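Local coordinates for dnab-like replicative helicase (Bacillus phage SPP1, PDB 3BH0), which probably hydrolyses ATP to unwind DNA 5'-3' at the phage replication fork, this chain being the ATPase domain of the DnaB-family replicative helicase, at residues N100-E105 / N155-A160; R182-I187 / D221-A226. All coordinates share one frame; numbering follows the deposited sequence.

Contact 1 (N100-E105 / N155-A160); sequences NLHSLE and NIFDKA
Asn155 starts the pairing with its carbonyl: Leu101 N donates to Asn155 O at 2.8 Å, tilted out of the carbonyl plane. The Asn155 side chain runs alongside that of Asn100, the two amide planes close to perpendicular. At Ile156 the side chains turn to the other face of the sheet, where CG1 lies beside Leu101 CD2 at 4.2 Å. Lys108, Asn111 and Ile112 of helix 108-119 pack against Ile156 there, while its CA-H points at the carbonyl of Leu101.

Phe157 uses both ends of its peptide. Its N reaches Leu101 O at 2.7 Å in an almost straight bond, and its O accepts from Ser103 N at 2.9 Å, the donor above the carbonyl plane and the N-H...O angle only 142°. Bonding to the two residues that flank its partner His102 marks a parallel pair, here strand 154-157, the outermost on this side of the helicase's P-loop NTPase sheet within the chain, beside strand 98-103. The Phe157 ring returns to the face of Asn100 and His102. With CG anti to the carbonyl carbon (chi1 -65°), as in His102, both rings lean the same way; they form an offset, near-parallel pair, planes 8° apart and centroids 4.8 Å apart, displaced to leave little overlap. Phe157 CD2 sits above one face of the imidazole, toward its rim, and Lys170 of helix 164-176 touches the side chains of both residues.

Past the strand, Asp158 CA approaches Ser103 O at 3.2 Å, while its carboxylate OD2 accepts from Lys108 N. Ser103 OG bonds instead to Met106 O. The carbonyls of Lys159 and Ala160 then face the CD2 methyl of Leu104.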
loop_
_atom_site.group_PDB
_atom_site.type_symbol
_atom_site.label_atom_id
_atom_site.label_comp_id
_atom_site.label_asym_id
_atom_site.label_seq_id
_atom_site.Cartn_x
_atom_site.Cartn_y
_atom_site.Cartn_z
ATOM N N ASN A 100 8.305 0.960 -5.942
ATOM C CA ASN A 100 8.443 2.372 -6.237
ATOM C C ASN A 100 7.460 3.135 -5.360
ATOM O O ASN A 100 6.248 3.067 -5.558
ATOM C CB ASN A 100 8.114 2.654 -7.701
ATOM C CG ASN A 100 9.301 2.467 -8.642
ATOM O OD1 ASN A 100 10.375 2.026 -8.242
ATOM N ND2 ASN A 100 9.096 2.816 -9.913
ATOM N N LEU A 101 7.986 3.856 -4.381
ATOM C CA LEU A 101 7.147 4.635 -3.488
ATOM C C LEU A 101 7.120 6.083 -3.931
ATOM O O LEU A 101 8.150 6.760 -3.940
ATOM C CB LEU A 101 7.617 4.514 -2.043
ATOM C CG LEU A 101 7.084 5.565 -1.065
ATOM C CD1 LEU A 101 5.542 5.542 -0.895
ATOM C CD2 LEU A 101 7.806 5.438 0.284
ATOM N N HIS A 102 5.936 6.542 -4.314
ATOM C CA HIS A 102 5.747 7.917 -4.706
ATOM C C HIS A 102 5.151 8.664 -3.521
ATOM O O HIS A 102 3.960 8.549 -3.216
ATOM C CB HIS A 102 4.901 8.007 -5.971
ATOM C CG HIS A 102 5.605 7.494 -7.187
ATOM N ND1 HIS A 102 5.738 6.147 -7.460
ATOM C CD2 HIS A 102 6.246 8.143 -8.187
ATOM C CE1 HIS A 102 6.430 5.992 -8.575
ATOM N NE2 HIS A 102 6.745 7.188 -9.038
ATOM N N SER A 103 6.023 9.391 -2.821
ATOM C CA SER A 103 5.645 10.024 -1.574
ATOM C C SER A 103 5.546 11.536 -1.721
ATOM O O SER A 103 6.535 12.252 -1.784
ATOM C CB SER A 103 6.573 9.589 -0.441
ATOM O OG SER A 103 7.595 10.512 -0.215
ATOM N N LEU A 104 4.305 11.989 -1.788
ATOM C CA LEU A 104 3.975 13.344 -2.137
ATOM C C LEU A 104 3.825 14.178 -0.868
ATOM O O LEU A 104 3.928 15.405 -0.884
ATOM C CB LEU A 104 2.685 13.323 -2.948
ATOM C CG LEU A 104 2.892 12.736 -4.346
ATOM C CD1 LEU A 104 1.985 11.541 -4.555
ATOM C CD2 LEU A 104 2.570 13.811 -5.358
ATOM N N GLU A 105 3.605 13.465 0.227
ATOM C CA GLU A 105 3.427 14.039 1.539
ATOM C C GLU A 105 4.795 14.281 2.211
ATOM O O GLU A 105 5.028 15.342 2.777
ATOM C CB GLU A 105 2.554 13.078 2.365
ATOM C CG GLU A 105 2.109 13.610 3.700
ATOM C CD GLU A 105 0.718 14.253 3.677
ATOM O OE1 GLU A 105 0.592 15.443 3.255
ATOM O OE2 GLU A 105 -0.245 13.565 4.119
ATOM N N ASN A 155 12.441 2.052 -4.012
ATOM C CA ASN A 155 12.776 3.341 -4.581
ATOM C C ASN A 155 11.790 4.319 -4.028
ATOM O O ASN A 155 10.653 3.939 -3.710
ATOM C CB ASN A 155 12.658 3.339 -6.105
ATOM C CG ASN A 155 13.674 2.438 -6.765
ATOM O OD1 ASN A 155 13.360 1.296 -7.152
ATOM N ND2 ASN A 155 14.908 2.929 -6.882
ATOM N N ILE A 156 12.219 5.572 -3.912
ATOM C CA ILE A 156 11.348 6.618 -3.413
ATOM C C ILE A 156 11.377 7.816 -4.349
ATOM O O ILE A 156 12.448 8.295 -4.707
ATOM C CB ILE A 156 11.696 7.048 -1.970
ATOM C CG1 ILE A 156 11.744 5.824 -1.039
ATOM C CG2 ILE A 156 10.675 8.079 -1.471
ATOM C CD1 ILE A 156 12.180 6.111 0.416
ATOM N N PHE A 157 10.190 8.294 -4.732
ATOM C CA PHE A 157 10.063 9.503 -5.529
ATOM C C PHE A 157 9.277 10.543 -4.742
ATOM O O PHE A 157 8.053 10.455 -4.622
ATOM C CB PHE A 157 9.374 9.204 -6.874
ATOM C CG PHE A 157 10.168 8.289 -7.785
ATOM C CD1 PHE A 157 10.896 8.813 -8.849
ATOM C CD2 PHE A 157 10.182 6.908 -7.577
ATOM C CE1 PHE A 157 11.627 7.983 -9.679
ATOM C CE2 PHE A 157 10.905 6.060 -8.428
ATOM C CZ PHE A 157 11.626 6.607 -9.485
ATOM N N ASP A 158 9.989 11.535 -4.225
ATOM C CA ASP A 158 9.426 12.447 -3.237
ATOM C C ASP A 158 9.038 13.834 -3.749
ATOM O O ASP A 158 8.747 14.713 -2.957
ATOM C CB ASP A 158 10.361 12.560 -2.009
ATOM C CG ASP A 158 11.583 13.443 -2.262
ATOM O OD1 ASP A 158 11.771 13.911 -3.411
ATOM O OD2 ASP A 158 12.354 13.670 -1.295
ATOM N N LYS A 159 9.024 14.024 -5.063
ATOM C CA LYS A 159 8.600 15.297 -5.658
ATOM C C LYS A 159 7.171 15.663 -5.268
ATOM O O LYS A 159 6.252 14.837 -5.364
ATOM C CB LYS A 159 8.723 15.241 -7.173
ATOM C CG LYS A 159 8.735 16.597 -7.819
ATOM C CD LYS A 159 8.629 16.484 -9.326
ATOM C CE LYS A 159 8.683 17.864 -9.944
ATOM N NZ LYS A 159 7.594 18.000 -10.952
ATOM N N ALA A 160 6.993 16.906 -4.814
ATOM C CA ALA A 160 5.705 17.354 -4.285
ATOM C C ALA A 160 4.578 17.241 -5.326
ATOM O O ALA A 160 3.479 16.782 -4.994
ATOM C CB ALA A 160 5.806 18.767 -3.744
#

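Contact 2 (R182-I187 / D221-A226); sequences RVIVMI and DVVVIA
A beta-alpha-beta unit brings these segments together: strand 183-188 leads into helix 202-220, and the chain comes back as strand 223-228, parallel to the first. Asp221, with positive phi, ends the helix as the C-prime residue of a Schellman motif, and Val222 leads into the strand with its CG1 against Val183 CB at 3.8 Å. The first backbone bond, Val223 N to Val183 O, is weak at 3.4 Å. The next three are firm: Val185 N to Val223 O at 2.7 Å, Ile225 N to Val185 O at 2.7 Å with an almost linear N-H...O angle (176°), and Ile187 N to Ile225 O at 2.8 Å.

On the face of Ile184 and Met186, Ile225 is held at two branches. Its CD1 lies against Ile184 CG2 at 3.7 Å, and its CG2 meets Met186 CE at 3.6 Å, because the thioether chain bends at chi3 (86°) and swings the methyl toward Ile225. Met92 of helix 81-93 closes over Ile184 and Ile225. On the opposite face Val185 CG2 meets Val222 CG2, while the CD1 methyl of Ile187 slants across to Val224 CG1 at 4.0 Å; Leu213 of helix 202-220 packs on both Ile187 and Val224. Every side chain touching across this pair is apolar, mostly branched aliphatic, which implies that backbone N-H and C=O groups supply its directional polar links.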
loop_
_atom_site.group_PDB
_atom_site.type_symbol
_atom_site.label_atom_id
_atom_site.label_comp_id
_atom_site.label_asym_id
_atom_site.label_seq_id
_atom_site.Cartn_x
_atom_site.Cartn_y
_atom_site.Cartn_z
ATOM N N ARG A 182 8.730 -8.085 -10.970
ATOM C CA ARG A 182 7.438 -7.428 -10.816
ATOM C C ARG A 182 7.584 -6.155 -9.973
ATOM O O ARG A 182 8.052 -6.218 -8.831
ATOM C CB ARG A 182 6.386 -8.395 -10.248
ATOM C CG ARG A 182 6.942 -9.713 -9.717
ATOM C CD ARG A 182 5.837 -10.691 -9.333
ATOM N NE ARG A 182 6.038 -11.161 -7.964
ATOM C CZ ARG A 182 5.399 -12.180 -7.400
ATOM N NH1 ARG A 182 4.505 -12.877 -8.082
ATOM N NH2 ARG A 182 5.660 -12.502 -6.141
ATOM N N VAL A 183 7.236 -5.016 -10.585
ATOM C CA VAL A 183 7.279 -3.672 -9.988
ATOM C C VAL A 183 5.962 -3.358 -9.267
ATOM O O VAL A 183 4.881 -3.725 -9.737
ATOM C CB VAL A 183 7.538 -2.584 -11.079
ATOM C CG1 VAL A 183 7.546 -1.169 -10.503
ATOM C CG2 VAL A 183 8.843 -2.845 -11.812
ATOM N N ILE A 184 6.052 -2.676 -8.126
ATOM C CA ILE A 184 4.858 -2.285 -7.377
ATOM C C ILE A 184 4.895 -0.781 -7.172
ATOM O O ILE A 184 5.843 -0.258 -6.601
ATOM C CB ILE A 184 4.771 -3.028 -6.027
ATOM C CG1 ILE A 184 4.780 -4.539 -6.254
ATOM C CG2 ILE A 184 3.515 -2.589 -5.224
ATOM C CD1 ILE A 184 5.897 -5.247 -5.547
ATOM N N VAL A 185 3.872 -0.082 -7.649
ATOM C CA VAL A 185 3.836 1.380 -7.542
ATOM C C VAL A 185 2.962 1.805 -6.361
ATOM O O VAL A 185 1.748 1.650 -6.401
ATOM C CB VAL A 185 3.372 2.023 -8.878
ATOM C CG1 VAL A 185 3.460 3.544 -8.838
ATOM C CG2 VAL A 185 4.212 1.462 -10.037
ATOM N N MET A 186 3.596 2.310 -5.302
ATOM C CA MET A 186 2.876 2.799 -4.120
ATOM C C MET A 186 2.752 4.308 -4.181
ATOM O O MET A 186 3.746 5.009 -4.377
ATOM C CB MET A 186 3.590 2.428 -2.821
ATOM C CG MET A 186 3.632 0.956 -2.484
ATOM S SD MET A 186 3.696 0.689 -0.689
ATOM C CE MET A 186 1.947 0.737 -0.289
ATOM N N ILE A 187 1.540 4.819 -3.995
ATOM C CA ILE A 187 1.346 6.257 -4.043
ATOM C C ILE A 187 0.903 6.833 -2.686
ATOM O O ILE A 187 -0.247 6.631 -2.264
ATOM C CB ILE A 187 0.436 6.647 -5.217
ATOM C CG1 ILE A 187 0.966 5.964 -6.493
ATOM C CG2 ILE A 187 0.350 8.186 -5.362
ATOM C CD1 ILE A 187 0.029 5.906 -7.635
ATOM N N ASP A 221 1.639 -3.314 -16.803
ATOM C CA ASP A 221 1.694 -4.636 -16.163
ATOM C C ASP A 221 2.324 -4.565 -14.759
ATOM O O ASP A 221 3.195 -5.369 -14.399
ATOM C CB ASP A 221 2.422 -5.660 -17.074
ATOM C CG ASP A 221 2.054 -7.108 -16.759
ATOM O OD1 ASP A 221 0.926 -7.377 -16.272
ATOM O OD2 ASP A 221 2.912 -7.986 -17.011
ATOM N N VAL A 222 1.855 -3.609 -13.959
ATOM C CA VAL A 222 2.336 -3.445 -12.581
ATOM C C VAL A 222 1.206 -3.493 -11.550
ATOM O O VAL A 222 0.037 -3.313 -11.893
ATOM C CB VAL A 222 3.155 -2.125 -12.396
ATOM C CG1 VAL A 222 4.469 -2.187 -13.202
ATOM C CG2 VAL A 222 2.322 -0.869 -12.752
ATOM N N VAL A 223 1.564 -3.749 -10.292
ATOM C CA VAL A 223 0.646 -3.512 -9.178
ATOM C C VAL A 223 0.684 -2.028 -8.806
ATOM O O VAL A 223 1.747 -1.486 -8.545
ATOM C CB VAL A 223 0.985 -4.364 -7.936
ATOM C CG1 VAL A 223 -0.095 -4.171 -6.844
ATOM C CG2 VAL A 223 1.109 -5.844 -8.319
ATOM N N VAL A 224 -0.468 -1.373 -8.824
ATOM C CA VAL A 224 -0.579 -0.012 -8.302
ATOM C C VAL A 224 -1.301 -0.072 -6.967
ATOM O O VAL A 224 -2.359 -0.687 -6.864
ATOM C CB VAL A 224 -1.297 0.924 -9.278
ATOM C CG1 VAL A 224 -1.426 2.324 -8.696
ATOM C CG2 VAL A 224 -0.525 0.965 -10.602
ATOM N N ILE A 225 -0.671 0.512 -5.948
ATOM C CA ILE A 225 -1.236 0.634 -4.611
ATOM C C ILE A 225 -1.347 2.122 -4.249
ATOM O O ILE A 225 -0.344 2.789 -3.976
ATOM C CB ILE A 225 -0.423 -0.136 -3.536
ATOM C CG1 ILE A 225 -0.349 -1.636 -3.866
ATOM C CG2 ILE A 225 -1.076 0.017 -2.193
ATOM C CD1 ILE A 225 0.602 -2.423 -2.993
ATOM N N ALA A 226 -2.574 2.634 -4.274
ATOM C CA ALA A 226 -2.830 4.001 -3.903
ATOM C C ALA A 226 -3.471 4.106 -2.511
ATOM O O ALA A 226 -4.499 3.475 -2.215
ATOM C CB ALA A 226 -3.689 4.700 -4.965
#

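In the fold
Contact 1 and contact 2 are successive steps across one sheet, whose order 154-157, 98-103, 183-188, 223-228 makes strands 98-103 and 183-188 direct neighbours. Their centres lie about 13 Å apart, yet the inner strands touch: His102 N to Met186 O at 2.7 Å and Asn100 O to Met186 N at 2.8 Å are probable hydrogen bonds. Side chains bridge the same seam, Leu104 CD1 resting on Ile187 CG2 at 3.8 Å. Contact 1, which includes the chain's outermost strand on this side, is partly buried; contact 2 is wholly buried. Beyond 223-228 comes strand 70-74, which leads into a probable Walker A P-loop; the Leu101 side chain lies near the residues of that loop without touching them.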